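Local coordinates for protein tRNA (guanine-N(1)-)-methyltransferase (Aquifex aeolicus, PDB 1OY5) that probably transfers a methyl group from S-adenosyl-L-methionine to N1 of guanosine-37 in tRNAs, working as a homodimer, at residues A[4-9]-A[151-156]; A[20-25]-A[29-34]; A[39-44]-A[71-76]. All coordinates share one frame; numbering follows the deposited sequence.

Overall arrangement
All three contacts belong to one alpha/beta unit built round a five-stranded parallel sheet. Interaction 1 sets strand 6-12 against helix 143-155, and interaction 3 sets the neighbouring strand 36-42 against helix 67-81, which lies over the other face; their centres are about 19 Å apart. Interaction 2 joins helices 15-21 and 25-33 beside helix 143-155, about 10 Å from the centre of interaction 1 and about 21 Å from that of interaction 3. Along the chain, interaction 1 spans the other two, which follow one another in series. Each has residues near the second subunit, so the layers that build the fold also border the dimer interface.

Interaction 1: residues A[4-9]-A[151-156]; sequences NPLRFF and DAVSRV
Leu6 and Phe8 on strand 6-12 close over Val153 of helix 143-155, a helix-on-sheet contact in the alpha/beta fold of a SPOUT-clan methyltransferase. The tight part is small and wholly apolar. CD2 of Leu6 lies 3.5 Å from CG1 of Val153, the two side chains crossing at about a right angle. The same methyl also meets the rim of the Phe8 ring: CZ of Phe8 comes within 3.8 Å of Val153 CG1, which sits at the edge, near the ring plane. One methyl therefore serves both strand residues. It is aimed at them because CG1 of Val153 stands anti to the backbone N (chi1 168°), and a short beta-branched side chain lets the helix approach closely while its methyl touches both of the longer side chains. Leu6 and Phe8, two residues apart on the strand, project from the same face, and Phe8 also packs on Ile110 and Ile112 of strand 109-114.

The looser side lies toward solvent: before the strand, the chain leads back through Pro5 to an exposed Asn4. Arg7, between Leu6 and Phe8, points to the other face, where it forms a salt bridge with Glu37. The far side of the helix is polar and bordered by the second subunit. Asp151 starts out away from the strand; its carboxylate hydrogen-bonds Tyr21 and the backbone N of Ser140 of the second subunit, while the partly exposed Arg155 packs on Ile138 of that subunit. Within the apolar patch, the Phe8 ring is directed end-on at the valine's branch point, with Val153 CB in the ring plane, 4.0 Å from CZ.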
loop_
_atom_site.group_PDB
_atom_site.type_symbol
_atom_site.label_atom_id
_atom_site.label_comp_id
_atom_site.label_asym_id
_atom_site.label_seq_id
_atom_site.Cartn_x
_atom_site.Cartn_y
_atom_site.Cartn_z
ATOM N N ASN A 4 -6.771 23.536 -14.041
ATOM C CA ASN A 4 -6.714 22.151 -14.599
ATOM C C ASN A 4 -5.379 21.451 -14.210
ATOM O O ASN A 4 -4.419 22.151 -14.005
ATOM C CB ASN A 4 -6.814 22.297 -16.128
ATOM C CG ASN A 4 -8.040 23.119 -16.559
ATOM O OD1 ASN A 4 -9.141 22.572 -16.667
ATOM N ND2 ASN A 4 -7.856 24.426 -16.808
ATOM N N PRO A 5 -5.248 20.177 -13.918
ATOM C CA PRO A 5 -5.717 18.874 -13.449
ATOM C C PRO A 5 -4.418 18.106 -13.245
ATOM O O PRO A 5 -3.758 17.816 -14.284
ATOM C CB PRO A 5 -6.487 18.261 -14.638
ATOM C CG PRO A 5 -5.961 18.850 -15.777
ATOM C CD PRO A 5 -5.654 20.207 -15.333
ATOM N N LEU A 6 -4.006 17.833 -12.004
ATOM C CA LEU A 6 -2.784 17.022 -11.782
ATOM C C LEU A 6 -2.839 15.678 -12.551
ATOM O O LEU A 6 -3.775 14.913 -12.424
ATOM C CB LEU A 6 -2.547 16.770 -10.299
ATOM C CG LEU A 6 -1.512 15.723 -9.888
ATOM C CD1 LEU A 6 -0.217 16.003 -10.446
ATOM C CD2 LEU A 6 -1.355 15.697 -8.395
ATOM N N ARG A 7 -1.849 15.421 -13.379
ATOM C CA ARG A 7 -1.833 14.203 -14.194
ATOM C C ARG A 7 -0.782 13.154 -13.743
ATOM O O ARG A 7 0.388 13.488 -13.537
ATOM C CB ARG A 7 -1.530 14.579 -15.643
ATOM C CG ARG A 7 -2.565 15.384 -16.342
ATOM C CD ARG A 7 -2.422 15.310 -17.840
ATOM N NE ARG A 7 -3.510 15.956 -18.568
ATOM C CZ ARG A 7 -3.721 17.270 -18.617
ATOM N NH1 ARG A 7 -2.951 18.113 -17.939
ATOM N NH2 ARG A 7 -4.736 17.759 -19.328
ATOM N N PHE A 8 -1.228 11.909 -13.590
ATOM C CA PHE A 8 -0.371 10.793 -13.231
ATOM C C PHE A 8 -0.170 9.893 -14.410
ATOM O O PHE A 8 -1.083 9.689 -15.224
ATOM C CB PHE A 8 -0.998 9.936 -12.127
ATOM C CG PHE A 8 -0.902 10.527 -10.759
ATOM C CD1 PHE A 8 0.298 10.524 -10.058
ATOM C CD2 PHE A 8 -2.024 11.112 -10.170
ATOM C CE1 PHE A 8 0.380 11.097 -8.780
ATOM C CE2 PHE A 8 -1.953 11.659 -8.868
ATOM C CZ PHE A 8 -0.748 11.651 -8.183
ATOM N N PHE A 9 1.038 9.326 -14.494
ATOM C CA PHE A 9 1.386 8.389 -15.556
ATOM C C PHE A 9 1.970 7.186 -14.853
ATOM O O PHE A 9 2.991 7.289 -14.206
ATOM C CB PHE A 9 2.369 9.038 -16.513
ATOM C CG PHE A 9 1.844 10.275 -17.129
ATOM C CD1 PHE A 9 0.984 10.212 -18.199
ATOM C CD2 PHE A 9 2.145 11.510 -16.600
ATOM C CE1 PHE A 9 0.480 11.348 -18.753
ATOM C CE2 PHE A 9 1.612 12.655 -17.143
ATOM C CZ PHE A 9 0.783 12.570 -18.202
ATOM N N ASP A 151 -3.740 7.845 -4.326
ATOM C CA ASP A 151 -4.796 8.012 -3.335
ATOM C C ASP A 151 -4.483 9.152 -2.382
ATOM O O ASP A 151 -5.295 10.027 -2.180
ATOM C CB ASP A 151 -4.976 6.710 -2.551
ATOM C CG ASP A 151 -6.215 6.708 -1.687
ATOM O OD1 ASP A 151 -6.155 7.194 -0.545
ATOM O OD2 ASP A 151 -7.291 6.181 -2.026
ATOM N N ALA A 152 -3.298 9.126 -1.791
ATOM C CA ALA A 152 -2.905 10.113 -0.791
ATOM C C ALA A 152 -2.916 11.532 -1.339
ATOM O O ALA A 152 -3.428 12.458 -0.704
ATOM C CB ALA A 152 -1.515 9.775 -0.213
ATOM N N VAL A 153 -2.314 11.681 -2.503
ATOM C CA VAL A 153 -2.212 12.947 -3.190
ATOM C C VAL A 153 -3.585 13.507 -3.587
ATOM O O VAL A 153 -3.891 14.680 -3.335
ATOM C CB VAL A 153 -1.325 12.807 -4.423
ATOM C CG1 VAL A 153 -1.457 14.009 -5.290
ATOM C CG2 VAL A 153 0.136 12.623 -3.996
ATOM N N SER A 154 -4.421 12.644 -4.145
ATOM C CA SER A 154 -5.737 13.031 -4.624
ATOM C C SER A 154 -6.598 13.547 -3.526
ATOM O O SER A 154 -7.343 14.496 -3.740
ATOM C CB SER A 154 -6.455 11.854 -5.274
ATOM O OG SER A 154 -5.906 11.536 -6.544
ATOM N N ARG A 155 -6.515 12.940 -2.346
ATOM C CA ARG A 155 -7.380 13.381 -1.238
ATOM C C ARG A 155 -6.989 14.731 -0.612
ATOM O O ARG A 155 -7.841 15.393 -0.022
ATOM C CB ARG A 155 -7.561 12.302 -0.163
ATOM C CG ARG A 155 -6.313 11.964 0.617
ATOM C CD ARG A 155 -6.583 11.087 1.798
ATOM N NE ARG A 155 -7.468 11.731 2.762
ATOM C CZ ARG A 155 -7.089 12.668 3.621
ATOM N NH1 ARG A 155 -5.833 13.090 3.644
ATOM N NH2 ARG A 155 -7.960 13.179 4.474
ATOM N N VAL A 156 -5.735 15.167 -0.767
ATOM C CA VAL A 156 -5.331 16.478 -0.231
ATOM C C VAL A 156 -5.407 17.530 -1.303
ATOM O O VAL A 156 -4.938 18.647 -1.105
ATOM C CB VAL A 156 -3.903 16.497 0.348
ATOM C CG1 VAL A 156 -3.777 15.532 1.502
ATOM C CG2 VAL A 156 -2.883 16.230 -0.717
#

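Interaction 2: residues A[20-25]-A[29-34]; sequences CYSEYG and QAIKKG
Ile31 meets Ser22 because CG1 of the isoleucine stands beside its backbone N (chi1 -78°) and CD1 then extends onward (chi2 162°), carrying the terminal methyl across to segment 20-25. There CD1 rests 3.8 Å from CB of Ser22 and 3.9 Å from the backbone O of Ser22. The methyl thus packs on the serine's CB and backbone O; the OG has its own partner, the carbonyl O of Ile18, one turn back in helix 15-21. Serine suits the place: its short CH2 accepts the methyl, and its hydroxyl ties the end of the helix to itself.

The second meeting point is the backbone of Gly25. Gln29 N donates to Gly25 O at 3.2 Å, with an N-H...O angle of 159°. This is an i-to-i+4 bond of the helical kind, and CB of Gln29 lies 3.8 Å from the same oxygen. Gly25 has positive phi, a conformation glycine adopts easily, which helps the chain turn from one helix into the next after the type I beta turn of Tyr21 to Tyr24. A second glycine, Gly34, ends the following helix in a Schellman motif, its N bonded to Ile31 O at 3.0 Å.

The joint is partly open to solvent, but it is bordered on several sides. Tyr24 starts out away from helix 25-33, and its OH hydrogen-bonds His16 of the second subunit; the amino group of Lys33 reaches the carbonyls of Gly159 and Val160. Ser22 and Ile31 both lean on Val38, so the corner between helices 15-21 and 25-33 packs against strand 36-42, the edge strand of the sheet within this chain.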
loop_
_atom_site.group_PDB
_atom_site.type_symbol
_atom_site.label_atom_id
_atom_site.label_comp_id
_atom_site.label_asym_id
_atom_site.label_seq_id
_atom_site.Cartn_x
_atom_site.Cartn_y
_atom_site.Cartn_z
ATOM N N CYS A 20 -8.576 -0.163 -12.600
ATOM C CA CYS A 20 -9.613 -0.618 -11.687
ATOM C C CYS A 20 -9.702 0.150 -10.354
ATOM O O CYS A 20 -10.772 0.256 -9.769
ATOM C CB CYS A 20 -9.491 -2.097 -11.416
ATOM S SG CYS A 20 -10.755 -2.627 -10.252
ATOM N N TYR A 21 -8.609 0.729 -9.878
ATOM C CA TYR A 21 -8.642 1.437 -8.588
ATOM C C TYR A 21 -9.206 2.812 -8.800
ATOM O O TYR A 21 -9.749 3.377 -7.887
ATOM C CB TYR A 21 -7.254 1.527 -7.945
ATOM C CG TYR A 21 -7.270 2.093 -6.522
ATOM C CD1 TYR A 21 -7.171 3.450 -6.303
ATOM C CD2 TYR A 21 -7.405 1.263 -5.408
ATOM C CE1 TYR A 21 -7.203 3.969 -5.075
ATOM C CE2 TYR A 21 -7.442 1.766 -4.164
ATOM C CZ TYR A 21 -7.341 3.138 -3.989
ATOM O OH TYR A 21 -7.390 3.720 -2.727
ATOM N N SER A 22 -9.064 3.351 -10.017
ATOM C CA SER A 22 -9.543 4.704 -10.353
ATOM C C SER A 22 -11.028 4.845 -10.560
ATOM O O SER A 22 -11.502 5.925 -10.824
ATOM C CB SER A 22 -8.881 5.163 -11.620
ATOM O OG SER A 22 -7.501 5.242 -11.379
ATOM N N GLU A 23 -11.759 3.754 -10.461
ATOM C CA GLU A 23 -13.165 3.782 -10.704
ATOM C C GLU A 23 -13.941 3.947 -9.456
ATOM O O GLU A 23 -15.157 4.029 -9.522
ATOM C CB GLU A 23 -13.593 2.532 -11.431
ATOM C CG GLU A 23 -13.416 2.741 -12.922
ATOM C CD GLU A 23 -13.573 1.470 -13.710
ATOM O OE1 GLU A 23 -14.183 0.534 -13.143
ATOM O OE2 GLU A 23 -13.091 1.414 -14.887
ATOM N N TYR A 24 -13.261 4.019 -8.321
ATOM C CA TYR A 24 -13.965 4.121 -7.038
ATOM C C TYR A 24 -13.330 5.089 -6.090
ATOM O O TYR A 24 -12.204 5.537 -6.293
ATOM C CB TYR A 24 -14.022 2.747 -6.347
ATOM C CG TYR A 24 -14.489 1.651 -7.241
ATOM C CD1 TYR A 24 -13.586 0.933 -7.986
ATOM C CD2 TYR A 24 -15.826 1.359 -7.368
ATOM C CE1 TYR A 24 -13.987 -0.076 -8.816
ATOM C CE2 TYR A 24 -16.257 0.341 -8.212
ATOM C CZ TYR A 24 -15.325 -0.361 -8.946
ATOM O OH TYR A 24 -15.712 -1.366 -9.812
ATOM N N GLY A 25 -14.056 5.394 -5.039
ATOM C CA GLY A 25 -13.521 6.246 -4.007
ATOM C C GLY A 25 -13.126 7.644 -4.434
ATOM O O GLY A 25 -13.686 8.218 -5.351
ATOM N N GLN A 29 -13.667 10.416 -7.685
ATOM C CA GLN A 29 -14.207 11.726 -7.421
ATOM C C GLN A 29 -13.257 12.789 -7.983
ATOM O O GLN A 29 -13.669 13.672 -8.747
ATOM C CB GLN A 29 -14.327 11.870 -5.916
ATOM C CG GLN A 29 -14.989 13.075 -5.441
ATOM C CD GLN A 29 -15.364 12.924 -4.000
ATOM O OE1 GLN A 29 -15.850 11.851 -3.596
ATOM N NE2 GLN A 29 -15.153 13.990 -3.200
ATOM N N ALA A 30 -11.976 12.692 -7.640
ATOM C CA ALA A 30 -10.997 13.621 -8.177
ATOM C C ALA A 30 -11.041 13.631 -9.721
ATOM O O ALA A 30 -10.967 14.702 -10.366
ATOM C CB ALA A 30 -9.616 13.266 -7.692
ATOM N N ILE A 31 -11.145 12.440 -10.307
ATOM C CA ILE A 31 -11.164 12.327 -11.741
ATOM C C ILE A 31 -12.479 12.929 -12.224
ATOM O O ILE A 31 -12.515 13.722 -13.154
ATOM C CB ILE A 31 -10.981 10.867 -12.209
ATOM C CG1 ILE A 31 -9.519 10.458 -12.126
ATOM C CG2 ILE A 31 -11.405 10.664 -13.648
ATOM C CD1 ILE A 31 -9.367 8.895 -12.147
ATOM N N LYS A 32 -13.547 12.576 -11.553
ATOM C CA LYS A 32 -14.833 13.115 -11.887
ATOM C C LYS A 32 -14.836 14.653 -11.909
ATOM O O LYS A 32 -15.296 15.248 -12.858
ATOM C CB LYS A 32 -15.866 12.615 -10.900
ATOM C CG LYS A 32 -16.963 11.793 -11.550
ATOM C CD LYS A 32 -18.071 12.707 -12.142
ATOM C CE LYS A 32 -18.985 11.956 -13.131
ATOM N NZ LYS A 32 -18.619 12.261 -14.568
ATOM N N LYS A 33 -14.270 15.266 -10.888
ATOM C CA LYS A 33 -14.243 16.699 -10.772
ATOM C C LYS A 33 -13.182 17.379 -11.626
ATOM O O LYS A 33 -13.107 18.586 -11.675
ATOM C CB LYS A 33 -14.077 17.070 -9.302
ATOM C CG LYS A 33 -15.264 16.660 -8.433
ATOM C CD LYS A 33 -14.914 16.878 -6.997
ATOM C CE LYS A 33 -16.109 16.765 -6.041
ATOM N NZ LYS A 33 -15.796 17.395 -4.714
ATOM N N GLY A 34 -12.358 16.616 -12.325
ATOM C CA GLY A 34 -11.348 17.225 -13.176
ATOM C C GLY A 34 -10.120 17.683 -12.418
ATOM O O GLY A 34 -9.338 18.432 -12.944
#

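Interaction 3: residues A[39-44]-A[71-76]; sequences YPIDLR and YEAYDY
Ile41 presents two different methyls to the helix opposite. Its CG2 faces CB of Ala73, 4.4 Å away, while CD1 lies 4.4 Å from CE1 of Tyr76 and approaches that ring obliquely. The split follows from the isoleucine's shape: CG1 and CG2 diverge at CB, and chi2 of -75° folds CD1 round toward the tyrosine. Ala73 and Tyr76, three residues apart on helix 67-81, both start out toward the strand; CG of Tyr76 stands anti to its backbone N (chi1 164°), which carries the ring out beside Ile41. The small alanine allows helix and strand to approach each other and also touches Leu11 of the adjoining strand, whereas the larger tyrosine extends the contact and meets Phe46 edge-to-face.

No hydrogen bond crosses between the segments, and the touches are loose, both at the outer edge of apolar contact. Asp42, beside Ile41, is paired with Arg44 of the same segment: NE of Arg44 and OD2 of Asp42 form a salt bridge at 2.8 Å, in which OD2 accepts through its syn lone pair and lies 15° out of the guanidinium plane. On the helix, Asp75 reaches Arg189 of the second subunit.

Through Ala73 on Leu11 and the two touches to Ile41, helix 67-81 packs on the sheet on its way to strand 85-89, which runs parallel to strand 36-42 with two strands between them. This is the layered beta-alpha-beta crossover arrangement characteristic of parallel alpha/beta folds, here in a SPOUT-clan enzyme.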
loop_
_atom_site.group_PDB
_atom_site.type_symbol
_atom_site.label_atom_id
_atom_site.label_comp_id
_atom_site.label_asym_id
_atom_site.label_seq_id
_atom_site.Cartn_x
_atom_site.Cartn_y
_atom_site.Cartn_z
ATOM N N TYR A 39 -3.273 8.078 -15.951
ATOM C CA TYR A 39 -3.011 7.367 -17.171
ATOM C C TYR A 39 -2.138 6.125 -16.939
ATOM O O TYR A 39 -0.933 6.191 -16.884
ATOM C CB TYR A 39 -2.274 8.255 -18.157
ATOM C CG TYR A 39 -2.980 9.482 -18.572
ATOM C CD1 TYR A 39 -3.704 9.501 -19.765
ATOM C CD2 TYR A 39 -2.874 10.665 -17.827
ATOM C CE1 TYR A 39 -4.326 10.618 -20.188
ATOM C CE2 TYR A 39 -3.498 11.787 -18.243
ATOM C CZ TYR A 39 -4.232 11.770 -19.426
ATOM O OH TYR A 39 -4.895 12.887 -19.869
ATOM N N PRO A 40 -2.751 4.970 -16.892
ATOM C CA PRO A 40 -1.987 3.725 -16.815
ATOM C C PRO A 40 -1.254 3.502 -18.151
ATOM O O PRO A 40 -1.833 3.635 -19.222
ATOM C CB PRO A 40 -3.055 2.665 -16.587
ATOM C CG PRO A 40 -4.407 3.335 -16.875
ATOM C CD PRO A 40 -4.208 4.773 -16.939
ATOM N N ILE A 41 0.043 3.238 -18.094
ATOM C CA ILE A 41 0.836 3.079 -19.318
ATOM C C ILE A 41 1.364 1.659 -19.277
ATOM O O ILE A 41 2.113 1.270 -18.406
ATOM C CB ILE A 41 2.005 4.109 -19.391
ATOM C CG1 ILE A 41 1.547 5.533 -19.079
ATOM C CG2 ILE A 41 2.625 4.074 -20.741
ATOM C CD1 ILE A 41 0.761 6.204 -20.184
ATOM N N ASP A 42 0.888 0.877 -20.211
ATOM C CA ASP A 42 1.263 -0.497 -20.372
ATOM C C ASP A 42 2.683 -0.668 -20.919
ATOM O O ASP A 42 2.946 -0.347 -22.104
ATOM C CB ASP A 42 0.323 -1.109 -21.334
ATOM C CG ASP A 42 0.262 -2.557 -21.211
ATOM O OD1 ASP A 42 -0.812 -3.060 -21.643
ATOM O OD2 ASP A 42 1.191 -3.259 -20.718
ATOM N N LEU A 43 3.573 -1.173 -20.056
ATOM C CA LEU A 43 4.991 -1.361 -20.437
ATOM C C LEU A 43 5.178 -2.209 -21.684
ATOM O O LEU A 43 6.058 -1.948 -22.504
ATOM C CB LEU A 43 5.817 -2.001 -19.339
ATOM C CG LEU A 43 6.671 -1.022 -18.577
ATOM C CD1 LEU A 43 7.380 -1.788 -17.465
ATOM C CD2 LEU A 43 7.689 -0.325 -19.495
ATOM N N ARG A 44 4.338 -3.213 -21.787
ATOM C CA ARG A 44 4.370 -4.088 -22.898
ATOM C C ARG A 44 4.154 -3.390 -24.247
ATOM O O ARG A 44 4.798 -3.778 -25.212
ATOM C CB ARG A 44 3.381 -5.224 -22.666
ATOM C CG ARG A 44 3.751 -6.058 -21.426
ATOM C CD ARG A 44 2.606 -6.857 -20.817
ATOM N NE ARG A 44 1.436 -6.013 -20.495
ATOM C CZ ARG A 44 0.203 -6.493 -20.456
ATOM N NH1 ARG A 44 -0.023 -7.804 -20.668
ATOM N NH2 ARG A 44 -0.812 -5.694 -20.213
ATOM N N TYR A 71 12.250 3.646 -20.963
ATOM C CA TYR A 71 12.764 4.884 -21.584
ATOM C C TYR A 71 11.832 5.342 -22.716
ATOM O O TYR A 71 11.524 6.520 -22.870
ATOM C CB TYR A 71 14.192 4.691 -22.095
ATOM C CG TYR A 71 15.226 5.192 -21.131
ATOM C CD1 TYR A 71 15.498 6.553 -21.017
ATOM C CD2 TYR A 71 15.932 4.318 -20.324
ATOM C CE1 TYR A 71 16.452 7.024 -20.131
ATOM C CE2 TYR A 71 16.887 4.779 -19.432
ATOM C CZ TYR A 71 17.141 6.139 -19.351
ATOM O OH TYR A 71 18.077 6.587 -18.472
ATOM N N GLU A 72 11.388 4.380 -23.500
ATOM C CA GLU A 72 10.402 4.615 -24.544
ATOM C C GLU A 72 9.104 5.210 -23.922
ATOM O O GLU A 72 8.564 6.193 -24.390
ATOM C CB GLU A 72 10.090 3.274 -25.213
ATOM C CG GLU A 72 10.118 3.251 -26.720
ATOM C CD GLU A 72 11.390 3.793 -27.291
ATOM O OE1 GLU A 72 12.368 3.026 -27.378
ATOM O OE2 GLU A 72 11.402 4.997 -27.659
ATOM N N ALA A 73 8.606 4.607 -22.857
ATOM C CA ALA A 73 7.402 5.115 -22.234
ATOM C C ALA A 73 7.591 6.565 -21.728
ATOM O O ALA A 73 6.695 7.416 -21.874
ATOM C CB ALA A 73 6.996 4.220 -21.105
ATOM N N TYR A 74 8.746 6.804 -21.098
ATOM C CA TYR A 74 9.135 8.114 -20.606
ATOM C C TYR A 74 9.107 9.111 -21.770
ATOM O O TYR A 74 8.430 10.145 -21.687
ATOM C CB TYR A 74 10.524 8.021 -19.953
ATOM C CG TYR A 74 11.142 9.340 -19.511
ATOM C CD1 TYR A 74 12.133 9.942 -20.269
ATOM C CD2 TYR A 74 10.755 9.958 -18.347
ATOM C CE1 TYR A 74 12.718 11.132 -19.897
ATOM C CE2 TYR A 74 11.334 11.161 -17.948
ATOM C CZ TYR A 74 12.318 11.736 -18.750
ATOM O OH TYR A 74 12.896 12.926 -18.440
ATOM N N ASP A 75 9.819 8.776 -22.852
ATOM C CA ASP A 75 9.873 9.602 -24.042
ATOM C C ASP A 75 8.484 9.967 -24.516
ATOM O O ASP A 75 8.202 11.132 -24.760
ATOM C CB ASP A 75 10.625 8.905 -25.184
ATOM C CG ASP A 75 12.122 8.829 -24.938
ATOM O OD1 ASP A 75 12.841 8.173 -25.729
ATOM O OD2 ASP A 75 12.679 9.384 -23.969
ATOM N N TYR A 76 7.618 8.981 -24.642
ATOM C CA TYR A 76 6.241 9.201 -25.075
ATOM C C TYR A 76 5.555 10.227 -24.173
ATOM O O TYR A 76 4.980 11.180 -24.664
ATOM C CB TYR A 76 5.485 7.858 -25.097
ATOM C CG TYR A 76 3.976 7.926 -25.147
ATOM C CD1 TYR A 76 3.232 7.977 -23.984
ATOM C CD2 TYR A 76 3.301 7.858 -26.345
ATOM C CE1 TYR A 76 1.858 7.990 -24.018
ATOM C CE2 TYR A 76 1.943 7.880 -26.399
ATOM C CZ TYR A 76 1.209 7.947 -25.219
ATOM O OH TYR A 76 -0.197 7.984 -25.220
#